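Local atomic coordinates of conserved hypothetical protein NMB0706 (Neisseria meningitidis, PDB entry 1RV9), a protein that is of unknown function but belongs to the multi-copper polyphenol oxidoreductase (laccase) family and may therefore be an enzyme of that kind. Residues Gly37-Gly42 and Pro57-Arg62; Leu47-His52 and Glu65-Gln70; Lys29-Thr34 and Gln69-Pro74; Thr115-Pro120 and Cys228-Arg233. One frame throughout, in Å; residues are numbered along the deposited sequence.

Interaction 1: Gly37-Gly42 and Pro57-Arg62; sequences GGVSQG and PEAVRR
Val39 lays its isopropyl group over one face of the Arg62 guanidinium, and Ser40 meets the same helical turn at Ala59. The two methyls of Val39 divide the work. CG1 stands 3.4 Å above the guanidinium plane of Arg62, displaced toward the rim, while CG2 lies close to Arg62 NH1, at 3.3 Å. That second methyl also reaches the helix backbone, 3.6 Å from Ala59 O, and touches Ala59 CB at 4.1 Å. The contact is therefore aliphatic on one side and partly polar on the other, with no hydrogen bond crossing it. The Arg62 chain bends at chi3 (68°), which carries its guanidinium back across the valine, and the two side chains meet at about a right angle. Beside this pair, Ser40 OG sits 3.8 Å from Ala59 CB, a packing contact alone. In fold terms, residues 37-42 belong to the long connection leaving strand 28-33, and here that connection folds back on the opening turns of helix 57-71. Second-shell groups fix the loop. Asn63, one residue further along the helix, accepts from Val39 N through OD1. Ser40 OG, whose strongest polar partner is Asp55 OD2, is also hydrogen-bonded to Asn63 ND2. Asn56 OD1 takes the amide of Ala59 at the start of the helix, and Ser46 OG accepts from Gly38 N. Further out, Arg61 turns to Glu65 in a salt bridge, with CG of Arg62 lying 3.2 Å above the plane of the Arg61 guanidinium.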
loop_
_atom_site.group_PDB
_atom_site.type_symbol
_atom_site.label_atom_id
_atom_site.label_comp_id
_atom_site.label_asym_id
_atom_site.label_seq_id
_atom_site.Cartn_x
_atom_site.Cartn_y
_atom_site.Cartn_z
ATOM N N GLY A 37 -15.363 -9.416 6.244
ATOM C CA GLY A 37 -16.118 -8.416 6.979
ATOM C C GLY A 37 -17.001 -7.520 6.132
ATOM O O GLY A 37 -17.611 -6.583 6.652
ATOM N N GLY A 38 -17.087 -7.808 4.835
ATOM C CA GLY A 38 -17.892 -6.984 3.950
ATOM C C GLY A 38 -19.185 -7.607 3.460
ATOM O O GLY A 38 -19.636 -8.619 3.996
ATOM N N VAL A 39 -19.773 -7.001 2.432
ATOM C CA VAL A 39 -21.034 -7.482 1.872
ATOM C C VAL A 39 -20.950 -7.934 0.415
ATOM O O VAL A 39 -21.957 -8.347 -0.161
ATOM C CB VAL A 39 -22.137 -6.405 1.966
ATOM C CG1 VAL A 39 -22.333 -5.985 3.414
ATOM C CG2 VAL A 39 -21.776 -5.205 1.100
ATOM N N SER A 40 -19.764 -7.857 -0.184
ATOM C CA SER A 40 -19.604 -8.271 -1.576
ATOM C C SER A 40 -19.605 -9.788 -1.708
ATOM O O SER A 40 -19.335 -10.506 -0.747
ATOM C CB SER A 40 -18.314 -7.688 -2.162
ATOM O OG SER A 40 -18.394 -6.276 -2.213
ATOM N N GLN A 41 -19.893 -10.270 -2.913
ATOM C CA GLN A 41 -19.971 -11.706 -3.168
ATOM C C GLN A 41 -19.120 -12.165 -4.345
ATOM O O GLN A 41 -18.526 -11.359 -5.060
ATOM C CB GLN A 41 -21.421 -12.095 -3.457
ATOM C CG GLN A 41 -21.965 -11.421 -4.710
ATOM C CD GLN A 41 -23.437 -11.677 -4.934
ATOM O OE1 GLN A 41 -23.828 -12.700 -5.504
ATOM N NE2 GLN A 41 -24.266 -10.749 -4.479
ATOM N N GLY A 42 -19.089 -13.477 -4.542
ATOM C CA GLY A 42 -18.343 -14.045 -5.649
ATOM C C GLY A 42 -16.861 -13.737 -5.626
ATOM O O GLY A 42 -16.199 -13.904 -4.606
ATOM N N PRO A 57 -21.619 -1.298 -7.283
ATOM C CA PRO A 57 -21.350 0.002 -6.662
ATOM C C PRO A 57 -21.939 0.167 -5.260
ATOM O O PRO A 57 -21.282 0.700 -4.363
ATOM C CB PRO A 57 -21.942 0.988 -7.665
ATOM C CG PRO A 57 -21.708 0.293 -8.971
ATOM C CD PRO A 57 -22.131 -1.122 -8.654
ATOM N N GLU A 58 -23.174 -0.288 -5.070
ATOM C CA GLU A 58 -23.815 -0.172 -3.765
ATOM C C GLU A 58 -23.080 -1.004 -2.717
ATOM O O GLU A 58 -22.953 -0.592 -1.565
ATOM C CB GLU A 58 -25.276 -0.620 -3.837
ATOM C CG GLU A 58 -25.968 -0.628 -2.484
ATOM C CD GLU A 58 -27.343 -1.258 -2.532
ATOM O OE1 GLU A 58 -28.261 -0.652 -3.124
ATOM O OE2 GLU A 58 -27.503 -2.369 -1.979
ATOM N N ALA A 59 -22.601 -2.176 -3.123
ATOM C CA ALA A 59 -21.875 -3.058 -2.215
ATOM C C ALA A 59 -20.583 -2.391 -1.758
ATOM O O ALA A 59 -20.254 -2.405 -0.572
ATOM C CB ALA A 59 -21.565 -4.382 -2.902
ATOM N N VAL A 60 -19.851 -1.808 -2.702
ATOM C CA VAL A 60 -18.597 -1.135 -2.374
ATOM C C VAL A 60 -18.848 0.020 -1.412
ATOM O O VAL A 60 -18.076 0.242 -0.480
ATOM C CB VAL A 60 -17.900 -0.587 -3.636
ATOM C CG1 VAL A 60 -16.636 0.178 -3.244
ATOM C CG2 VAL A 60 -17.551 -1.734 -4.569
ATOM N N ARG A 61 -19.928 0.760 -1.644
ATOM C CA ARG A 61 -20.275 1.884 -0.784
ATOM C C ARG A 61 -20.477 1.386 0.643
ATOM O O ARG A 61 -20.032 2.016 1.603
ATOM C CB ARG A 61 -21.559 2.552 -1.283
ATOM C CG ARG A 61 -22.026 3.730 -0.446
ATOM C CD ARG A 61 -23.533 3.664 -0.244
ATOM N NE ARG A 61 -23.871 3.188 1.095
ATOM C CZ ARG A 61 -24.825 2.301 1.366
ATOM N NH1 ARG A 61 -25.548 1.774 0.387
ATOM N NH2 ARG A 61 -25.065 1.948 2.624
ATOM N N ARG A 62 -21.152 0.250 0.780
ATOM C CA ARG A 62 -21.405 -0.319 2.095
ATOM C C ARG A 62 -20.106 -0.790 2.750
ATOM O O ARG A 62 -19.903 -0.588 3.949
ATOM C CB ARG A 62 -22.405 -1.473 1.974
ATOM C CG ARG A 62 -23.735 -1.041 1.361
ATOM C CD ARG A 62 -24.603 -2.240 1.026
ATOM N NE ARG A 62 -25.069 -2.936 2.220
ATOM C CZ ARG A 62 -25.291 -4.246 2.277
ATOM N NH1 ARG A 62 -25.083 -5.001 1.205
ATOM N NH2 ARG A 62 -25.726 -4.800 3.401
#

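Interaction 2: Leu47-His52 and Glu65-Gln70; sequences LNLGTH and EIVQQQ. With SO4 (sulfate ion), chain B.
While Leu47 and Leu49 close on Val67, the flat groups of residues 47-52, the Asn48 amide and the His52 ring, are turned to other partners. The His52 ring receives a sulfate oxygen at its edge, in the ring plane: NE2 of His52 donates to SO4 O2 at 2.8 Å, with a bent N-H...O angle of 143°. His82 NE2 and Arg247 NH2 also hydrogen-bond this anion, which probably came from the crystallisation liquor. The Asn48 amide folds over its own backbone as an Asx turn. Gly50 N donates to Asn48 OD1 at 3.0 Å, approaching from above the carbonyl plane (60° out of it), and Asn48 ND2 makes a weak return bond to Gly50 O.

Against the helix the contact is wholly apolar. One methyl, Val67 CG2, takes both leucines: Leu49 CD2 at 3.7 Å and Leu47 CD2 at 4.1 Å. CG of Leu47 is anti to the backbone N (chi1 -156°), which points the branch at the helix, and its other methyl, CD1, lies 4.2 Å from Ile66 CG2. Tyr77 packs on both Leu49 and Val67, and from strand 248-254 Ala249 meets Leu49 and Leu251 meets Val67. Since no hydrogen bond spans the two segments, their cohesion rests on hydrophobic contact, while polar groups of the loop bond within the Asx turn, to Asp55 and Arg247, to Asn63 and Arg64 earlier on the helix, and to the sulfate.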
loop_
_atom_site.group_PDB
_atom_site.type_symbol
_atom_site.label_atom_id
_atom_site.label_comp_id
_atom_site.label_asym_id
_atom_site.label_seq_id
_atom_site.Cartn_x
_atom_site.Cartn_y
_atom_site.Cartn_z
ATOM N N LEU A 47 -15.053 -7.937 1.814
ATOM C CA LEU A 47 -14.728 -6.509 1.929
ATOM C C LEU A 47 -14.005 -5.796 0.791
ATOM O O LEU A 47 -12.917 -5.269 0.980
ATOM C CB LEU A 47 -14.063 -6.187 3.271
ATOM C CG LEU A 47 -14.147 -4.762 3.833
ATOM C CD1 LEU A 47 -15.565 -4.416 4.323
ATOM C CD2 LEU A 47 -13.178 -4.680 5.018
ATOM N N ASN A 48 -14.671 -5.695 -0.365
ATOM C CA ASN A 48 -14.069 -5.002 -1.504
ATOM C C ASN A 48 -14.254 -3.498 -1.421
ATOM O O ASN A 48 -15.379 -2.997 -1.416
ATOM C CB ASN A 48 -14.656 -5.499 -2.824
ATOM C CG ASN A 48 -14.211 -4.665 -3.998
ATOM O OD1 ASN A 48 -13.044 -4.304 -4.095
ATOM N ND2 ASN A 48 -15.139 -4.361 -4.905
ATOM N N LEU A 49 -13.139 -2.782 -1.367
ATOM C CA LEU A 49 -13.178 -1.335 -1.265
ATOM C C LEU A 49 -12.921 -0.612 -2.582
ATOM O O LEU A 49 -12.961 0.616 -2.623
ATOM C CB LEU A 49 -12.160 -0.879 -0.219
ATOM C CG LEU A 49 -12.366 -1.492 1.168
ATOM C CD1 LEU A 49 -11.162 -1.196 2.049
ATOM C CD2 LEU A 49 -13.640 -0.939 1.786
ATOM N N GLY A 50 -12.668 -1.363 -3.653
ATOM C CA GLY A 50 -12.399 -0.745 -4.944
ATOM C C GLY A 50 -13.625 -0.553 -5.819
ATOM O O GLY A 50 -14.427 -1.471 -5.985
ATOM N N THR A 51 -13.762 0.642 -6.387
ATOM C CA THR A 51 -14.899 0.966 -7.247
ATOM C C THR A 51 -14.558 0.800 -8.724
ATOM O O THR A 51 -15.399 1.045 -9.590
ATOM C CB THR A 51 -15.337 2.426 -7.061
ATOM O OG1 THR A 51 -14.264 3.294 -7.446
ATOM C CG2 THR A 51 -15.710 2.700 -5.616
ATOM N N HIS A 52 -13.330 0.380 -9.003
ATOM C CA HIS A 52 -12.851 0.224 -10.374
ATOM C C HIS A 52 -12.595 -1.220 -10.791
ATOM O O HIS A 52 -11.890 -1.462 -11.774
ATOM C CB HIS A 52 -11.547 1.008 -10.534
ATOM C CG HIS A 52 -10.434 0.499 -9.666
ATOM N ND1 HIS A 52 -10.514 0.472 -8.288
ATOM C CD2 HIS A 52 -9.224 -0.022 -9.981
ATOM C CE1 HIS A 52 -9.402 -0.042 -7.794
ATOM N NE2 HIS A 52 -8.603 -0.351 -8.800
ATOM N N GLU A 65 -18.333 2.032 4.114
ATOM C CA GLU A 65 -19.012 2.522 5.306
ATOM C C GLU A 65 -18.538 1.719 6.506
ATOM O O GLU A 65 -18.297 2.267 7.584
ATOM C CB GLU A 65 -20.519 2.352 5.167
ATOM C CG GLU A 65 -21.192 3.454 4.407
ATOM C CD GLU A 65 -22.682 3.250 4.330
ATOM O OE1 GLU A 65 -23.280 2.809 5.335
ATOM O OE2 GLU A 65 -23.258 3.547 3.269
ATOM N N ILE A 66 -18.426 0.409 6.313
ATOM C CA ILE A 66 -17.972 -0.486 7.366
ATOM C C ILE A 66 -16.575 -0.069 7.817
ATOM O O ILE A 66 -16.270 -0.062 9.012
ATOM C CB ILE A 66 -17.941 -1.951 6.870
ATOM C CG1 ILE A 66 -19.372 -2.443 6.638
ATOM C CG2 ILE A 66 -17.246 -2.844 7.887
ATOM C CD1 ILE A 66 -19.454 -3.819 6.009
ATOM N N VAL A 67 -15.729 0.289 6.859
ATOM C CA VAL A 67 -14.374 0.711 7.184
ATOM C C VAL A 67 -14.376 2.060 7.896
ATOM O O VAL A 67 -13.651 2.249 8.871
ATOM C CB VAL A 67 -13.492 0.794 5.913
ATOM C CG1 VAL A 67 -12.190 1.530 6.219
ATOM C CG2 VAL A 67 -13.181 -0.607 5.417
ATOM N N GLN A 68 -15.195 2.994 7.422
ATOM C CA GLN A 68 -15.256 4.310 8.046
ATOM C C GLN A 68 -15.674 4.184 9.505
ATOM O O GLN A 68 -15.155 4.895 10.367
ATOM C CB GLN A 68 -16.234 5.220 7.308
ATOM C CG GLN A 68 -16.117 6.680 7.719
ATOM C CD GLN A 68 -17.096 7.567 6.986
ATOM O OE1 GLN A 68 -18.284 7.601 7.309
ATOM N NE2 GLN A 68 -16.605 8.285 5.982
ATOM N N GLN A 69 -16.610 3.277 9.779
ATOM C CA GLN A 69 -17.079 3.047 11.144
ATOM C C GLN A 69 -15.906 2.649 12.028
ATOM O O GLN A 69 -15.825 3.049 13.190
ATOM C CB GLN A 69 -18.130 1.935 11.173
ATOM C CG GLN A 69 -19.449 2.305 10.524
ATOM C CD GLN A 69 -20.116 3.481 11.206
ATOM O OE1 GLN A 69 -20.405 3.439 12.404
ATOM N NE2 GLN A 69 -20.365 4.543 10.446
ATOM N N GLN A 70 -15.002 1.851 11.470
ATOM C CA GLN A 70 -13.826 1.397 12.197
ATOM C C GLN A 70 -12.824 2.526 12.402
ATOM O O GLN A 70 -12.241 2.665 13.474
ATOM C CB GLN A 70 -13.144 0.253 11.442
ATOM C CG GLN A 70 -13.865 -1.083 11.517
ATOM C CD GLN A 70 -13.925 -1.627 12.931
ATOM O OE1 GLN A 70 -12.912 -1.678 13.629
ATOM N NE2 GLN A 70 -15.111 -2.043 13.358
HETATM S S SO4 B . -5.238 -1.870 -10.521
HETATM O O1 SO4 B . -5.649 -1.517 -11.896
HETATM O O2 SO4 B . -6.416 -1.840 -9.632
HETATM O O3 SO4 B . -4.654 -3.221 -10.516
HETATM O O4 SO4 B . -4.244 -0.896 -10.040
#

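Interaction 3: Lys29-Thr34 and Gln69-Pro74; sequences KTLITT and QQVGLP
Leu31 and Val71 join strand 28-33 to the last turn of helix 57-71, within a beta-alpha-beta crossover: the chain passes from strand 28-33 through the helix to the short parallel strand 75-76 of the same mixed sheet, with strands 248-254 and 110-115 lying between the two.

The apolar part is carried by a single leucine methyl. Leu31 CD2 lies 4.0 Å from Val71 CG2, the two side chains meeting at a slant. Having CG anti to its backbone N (chi1 -173°) extends Leu31 from the sheet toward the helix, and Val67, one turn earlier, packs on the same leucine.

A second contact is aliphatic although its residue is polar. Gln70 offers CB and crosses Leu31 nearly perpendicularly, whereas its chain bends at chi2 (-64°) beyond that point. Phe17 of strand 17-18 touches both Leu31 and Gln70.

Hydrogen bonding serves the sheet instead of the contact. Leu31 pairs through its backbone with Leu251, and Thr33 OG1 bonds to Ala249 N in the same strand 248-254. From the other side of strand 28-33, Thr30 and Ile32 pack on Leu122 of the second sheet, so the strand is sandwiched in the core. The helix gives way at Gly72, whose positive phi (88°) turns the chain toward strand 75-76. Of the Gln70 side chain, the atom meeting the strand is CB, 4.1 Å from Leu31 CD2.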
loop_
_atom_site.group_PDB
_atom_site.type_symbol
_atom_site.label_atom_id
_atom_site.label_comp_id
_atom_site.label_asym_id
_atom_site.label_seq_id
_atom_site.Cartn_x
_atom_site.Cartn_y
_atom_site.Cartn_z
ATOM N N LYS A 29 -2.424 5.608 14.231
ATOM C CA LYS A 29 -3.287 4.450 14.091
ATOM C C LYS A 29 -3.239 3.898 12.679
ATOM O O LYS A 29 -3.079 4.649 11.715
ATOM C CB LYS A 29 -4.727 4.833 14.426
ATOM C CG LYS A 29 -4.904 5.464 15.797
ATOM C CD LYS A 29 -4.488 4.507 16.890
ATOM C CE LYS A 29 -4.759 5.099 18.261
ATOM N NZ LYS A 29 -4.394 4.142 19.336
ATOM N N THR A 30 -3.380 2.583 12.564
ATOM C CA THR A 30 -3.383 1.937 11.263
ATOM C C THR A 30 -4.490 0.897 11.179
ATOM O O THR A 30 -4.952 0.364 12.189
ATOM C CB THR A 30 -2.043 1.219 10.951
ATOM O OG1 THR A 30 -1.793 0.207 11.935
ATOM C CG2 THR A 30 -0.895 2.208 10.929
ATOM N N LEU A 31 -4.916 0.623 9.957
ATOM C CA LEU A 31 -5.934 -0.384 9.726
ATOM C C LEU A 31 -5.549 -1.071 8.430
ATOM O O LEU A 31 -5.517 -0.442 7.370
ATOM C CB LEU A 31 -7.325 0.243 9.596
ATOM C CG LEU A 31 -8.472 -0.773 9.530
ATOM C CD1 LEU A 31 -8.625 -1.440 10.888
ATOM C CD2 LEU A 31 -9.769 -0.082 9.136
ATOM N N ILE A 32 -5.217 -2.351 8.533
ATOM C CA ILE A 32 -4.850 -3.158 7.379
ATOM C C ILE A 32 -6.047 -4.076 7.196
ATOM O O ILE A 32 -6.192 -5.057 7.919
ATOM C CB ILE A 32 -3.590 -4.001 7.670
ATOM C CG1 ILE A 32 -2.427 -3.078 8.057
ATOM C CG2 ILE A 32 -3.236 -4.856 6.457
ATOM C CD1 ILE A 32 -2.053 -2.062 6.994
ATOM N N THR A 33 -6.918 -3.754 6.247
ATOM C CA THR A 33 -8.105 -4.573 6.052
ATOM C C THR A 33 -7.812 -5.888 5.349
ATOM O O THR A 33 -6.803 -6.036 4.656
ATOM C CB THR A 33 -9.203 -3.816 5.260
ATOM O OG1 THR A 33 -8.837 -3.731 3.878
ATOM C CG2 THR A 33 -9.379 -2.407 5.814
ATOM N N THR A 34 -8.692 -6.858 5.569
ATOM C CA THR A 34 -8.572 -8.160 4.935
ATOM C C THR A 34 -9.782 -8.247 4.020
ATOM O O THR A 34 -10.594 -7.320 3.972
ATOM C CB THR A 34 -8.620 -9.317 5.957
ATOM O OG1 THR A 34 -9.917 -9.367 6.566
ATOM C CG2 THR A 34 -7.562 -9.120 7.036
ATOM N N GLN A 69 -16.610 3.277 9.779
ATOM C CA GLN A 69 -17.079 3.047 11.144
ATOM C C GLN A 69 -15.906 2.649 12.028
ATOM O O GLN A 69 -15.825 3.049 13.190
ATOM C CB GLN A 69 -18.130 1.935 11.173
ATOM C CG GLN A 69 -19.449 2.305 10.524
ATOM C CD GLN A 69 -20.116 3.481 11.206
ATOM O OE1 GLN A 69 -20.405 3.439 12.404
ATOM N NE2 GLN A 69 -20.365 4.543 10.446
ATOM N N GLN A 70 -15.002 1.851 11.470
ATOM C CA GLN A 70 -13.826 1.397 12.197
ATOM C C GLN A 70 -12.824 2.526 12.402
ATOM O O GLN A 70 -12.241 2.665 13.474
ATOM C CB GLN A 70 -13.144 0.253 11.442
ATOM C CG GLN A 70 -13.865 -1.083 11.517
ATOM C CD GLN A 70 -13.925 -1.627 12.931
ATOM O OE1 GLN A 70 -12.912 -1.678 13.629
ATOM N NE2 GLN A 70 -15.111 -2.043 13.358
ATOM N N VAL A 71 -12.635 3.335 11.367
ATOM C CA VAL A 71 -11.681 4.438 11.417
ATOM C C VAL A 71 -12.146 5.628 12.247
ATOM O O VAL A 71 -11.402 6.134 13.088
ATOM C CB VAL A 71 -11.344 4.925 9.995
ATOM C CG1 VAL A 71 -10.326 6.058 10.053
ATOM C CG2 VAL A 71 -10.804 3.762 9.173
ATOM N N GLY A 72 -13.374 6.082 12.006
ATOM C CA GLY A 72 -13.892 7.216 12.751
ATOM C C GLY A 72 -13.543 8.545 12.109
ATOM O O GLY A 72 -13.743 9.603 12.702
ATOM N N LEU A 73 -13.007 8.482 10.893
ATOM C CA LEU A 73 -12.621 9.670 10.131
ATOM C C LEU A 73 -12.880 9.424 8.655
ATOM O O LEU A 73 -12.970 8.275 8.219
ATOM C CB LEU A 73 -11.118 9.955 10.276
ATOM C CG LEU A 73 -10.495 10.447 11.578
ATOM C CD1 LEU A 73 -8.973 10.414 11.439
ATOM C CD2 LEU A 73 -10.974 11.858 11.880
ATOM N N PRO A 74 -13.025 10.499 7.863
ATOM C CA PRO A 74 -13.250 10.269 6.435
ATOM C C PRO A 74 -11.956 9.662 5.879
ATOM O O PRO A 74 -10.864 9.972 6.363
ATOM C CB PRO A 74 -13.535 11.672 5.893
ATOM C CG PRO A 74 -12.819 12.576 6.864
ATOM C CD PRO A 74 -13.115 11.933 8.192
#

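Interaction 4: Thr115-Pro120 and Cys228-Arg233; sequences TADCLP and CTVLER
The turn linking strands 110-115 and 119-125 holds Cys118, beside His135, a pairing that may belong to an active site as in CNF1-type relatives of the same clan, though no role is established here; the contact ties this turn, through Asp117, to the loop carrying Thr229. Thr229 OG1 donates to Asp117 OD1 over 2.6 Å, a short bond that reaches the carboxylate on its anti side and 19° out of its plane. The hydroxyl is set for this by chi1 of 52°, which tucks OG1 between the backbone N and the carbonyl carbon of Thr229. Val230 adds a looser touch, its CG2 lying 4.0 Å from the same oxygen, OD1 of Asp117.

Ser238 OG is a second partner of OD1, and Arg240 N is hydrogen-bonded to OD2, so both carboxylate oxygens of this buried aspartate are engaged. The facing loop is braced from within: Cys228 N donates to Glu232 OE2 at 3.0 Å, and Leu231 N to Cys228 SG.

Around the pair, Thr229 packs on Met248 of strand 248-254, Asp117 touches Tyr239 of helix 239-242, and the carbonyls of Thr229 and Val230 accept from Arg241 in that helix, while Cys118 lies against His135 of strand 131-136.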
loop_
_atom_site.group_PDB
_atom_site.type_symbol
_atom_site.label_atom_id
_atom_site.label_comp_id
_atom_site.label_asym_id
_atom_site.label_seq_id
_atom_site.Cartn_x
_atom_site.Cartn_y
_atom_site.Cartn_z
ATOM N N THR A 115 -5.173 -2.204 -2.581
ATOM C CA THR A 115 -4.341 -3.165 -3.296
ATOM C C THR A 115 -4.909 -4.582 -3.315
ATOM O O THR A 115 -5.842 -4.905 -2.581
ATOM C CB THR A 115 -2.941 -3.262 -2.643
ATOM O OG1 THR A 115 -3.075 -3.809 -1.326
ATOM C CG2 THR A 115 -2.293 -1.888 -2.538
ATOM N N ALA A 116 -4.312 -5.416 -4.161
ATOM C CA ALA A 116 -4.656 -6.828 -4.297
ATOM C C ALA A 116 -3.453 -7.479 -4.983
ATOM O O ALA A 116 -3.587 -8.115 -6.025
ATOM C CB ALA A 116 -5.920 -7.008 -5.141
ATOM N N ASP A 117 -2.280 -7.274 -4.373
ATOM C CA ASP A 117 -0.971 -7.782 -4.816
ATOM C C ASP A 117 0.078 -6.676 -4.751
ATOM O O ASP A 117 1.192 -6.892 -4.275
ATOM C CB ASP A 117 -0.990 -8.326 -6.253
ATOM C CG ASP A 117 -1.485 -9.765 -6.344
ATOM O OD1 ASP A 117 -1.694 -10.419 -5.298
ATOM O OD2 ASP A 117 -1.660 -10.243 -7.484
ATOM N N CYS A 118 -0.271 -5.489 -5.239
ATOM C CA CYS A 118 0.683 -4.386 -5.217
ATOM C C CYS A 118 1.053 -4.038 -3.783
ATOM O O CYS A 118 0.290 -4.282 -2.852
ATOM C CB CYS A 118 0.119 -3.164 -5.944
ATOM S SG CYS A 118 0.020 -3.392 -7.738
ATOM N N LEU A 119 2.230 -3.453 -3.608
ATOM C CA LEU A 119 2.716 -3.129 -2.277
ATOM C C LEU A 119 2.202 -1.849 -1.630
ATOM O O LEU A 119 2.364 -0.763 -2.181
ATOM C CB LEU A 119 4.244 -3.074 -2.297
ATOM C CG LEU A 119 4.918 -2.699 -0.977
ATOM C CD1 LEU A 119 4.765 -3.840 0.025
ATOM C CD2 LEU A 119 6.391 -2.395 -1.231
ATOM N N PRO A 120 1.560 -1.967 -0.454
ATOM C CA PRO A 120 1.059 -0.782 0.244
ATOM C C PRO A 120 2.161 -0.395 1.228
ATOM O O PRO A 120 2.719 -1.263 1.900
ATOM C CB PRO A 120 -0.184 -1.286 0.992
ATOM C CG PRO A 120 -0.274 -2.783 0.693
ATOM C CD PRO A 120 1.078 -3.198 0.192
ATOM N N CYS A 228 1.828 -12.831 1.983
ATOM C CA CYS A 228 1.807 -13.092 0.550
ATOM C C CYS A 228 0.326 -13.105 0.220
ATOM O O CYS A 228 -0.418 -13.972 0.679
ATOM C CB CYS A 228 2.408 -14.442 0.162
ATOM S SG CYS A 228 2.224 -14.716 -1.634
ATOM N N THR A 229 -0.107 -12.125 -0.558
ATOM C CA THR A 229 -1.506 -12.028 -0.929
ATOM C C THR A 229 -1.983 -13.228 -1.743
ATOM O O THR A 229 -3.161 -13.575 -1.709
ATOM C CB THR A 229 -1.763 -10.741 -1.721
ATOM O OG1 THR A 229 -0.830 -10.653 -2.806
ATOM C CG2 THR A 229 -1.598 -9.528 -0.822
ATOM N N VAL A 230 -1.072 -13.869 -2.469
ATOM C CA VAL A 230 -1.449 -15.026 -3.275
ATOM C C VAL A 230 -1.670 -16.268 -2.412
ATOM O O VAL A 230 -2.683 -16.956 -2.544
ATOM C CB VAL A 230 -0.377 -15.338 -4.346
ATOM C CG1 VAL A 230 -0.678 -16.667 -5.025
ATOM C CG2 VAL A 230 -0.347 -14.226 -5.380
ATOM N N LEU A 231 -0.724 -16.543 -1.520
ATOM C CA LEU A 231 -0.812 -17.709 -0.647
ATOM C C LEU A 231 -1.938 -17.643 0.384
ATOM O O LEU A 231 -2.605 -18.643 0.645
ATOM C CB LEU A 231 0.528 -17.921 0.068
ATOM C CG LEU A 231 0.624 -19.093 1.051
ATOM C CD1 LEU A 231 0.304 -20.397 0.336
ATOM C CD2 LEU A 231 2.024 -19.145 1.647
ATOM N N GLU A 232 -2.160 -16.467 0.962
ATOM C CA GLU A 232 -3.189 -16.309 1.987
ATOM C C GLU A 232 -4.557 -15.964 1.413
ATOM O O GLU A 232 -5.108 -14.893 1.677
ATOM C CB GLU A 232 -2.734 -15.243 2.975
ATOM C CG GLU A 232 -1.432 -15.622 3.664
ATOM C CD GLU A 232 -0.828 -14.479 4.436
ATOM O OE1 GLU A 232 -1.563 -13.833 5.209
ATOM O OE2 GLU A 232 0.384 -14.234 4.274
ATOM N N ARG A 233 -5.114 -16.899 0.650
ATOM C CA ARG A 233 -6.400 -16.697 -0.005
ATOM C C ARG A 233 -7.600 -16.464 0.902
ATOM O O ARG A 233 -8.578 -15.847 0.484
ATOM C CB ARG A 233 -6.696 -17.866 -0.947
ATOM C CG ARG A 233 -6.819 -19.219 -0.276
ATOM C CD ARG A 233 -7.065 -20.291 -1.330
ATOM N NE ARG A 233 -7.281 -21.612 -0.749
ATOM C CZ ARG A 233 -7.462 -22.716 -1.466
ATOM N NH1 ARG A 233 -7.451 -22.655 -2.793
ATOM N NH2 ARG A 233 -7.658 -23.881 -0.863
#

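How the interactions relate
Interactions 1, 2 and 3 follow helix 57-71 from its first turns to its end, and their chemistry changes along the way. Interaction 1 is partly buried and mixes aliphatic groups with a guanidinium, whereas interactions 2 and 3 are buried and aliphatic, though in interaction 3 the exposed Gln70 takes part through its CB. Interactions 1 and 2 touch, their centres about 8 Å apart; interactions 2 and 3 share Gln69 and Gln70, and the loop and the strand approach the helix side by side. Interaction 4 stands apart, its centre about 17 Å from that of interaction 2. Also buried, it joins two loops, and it alone of the four has a hydrogen bond crossing between its segments.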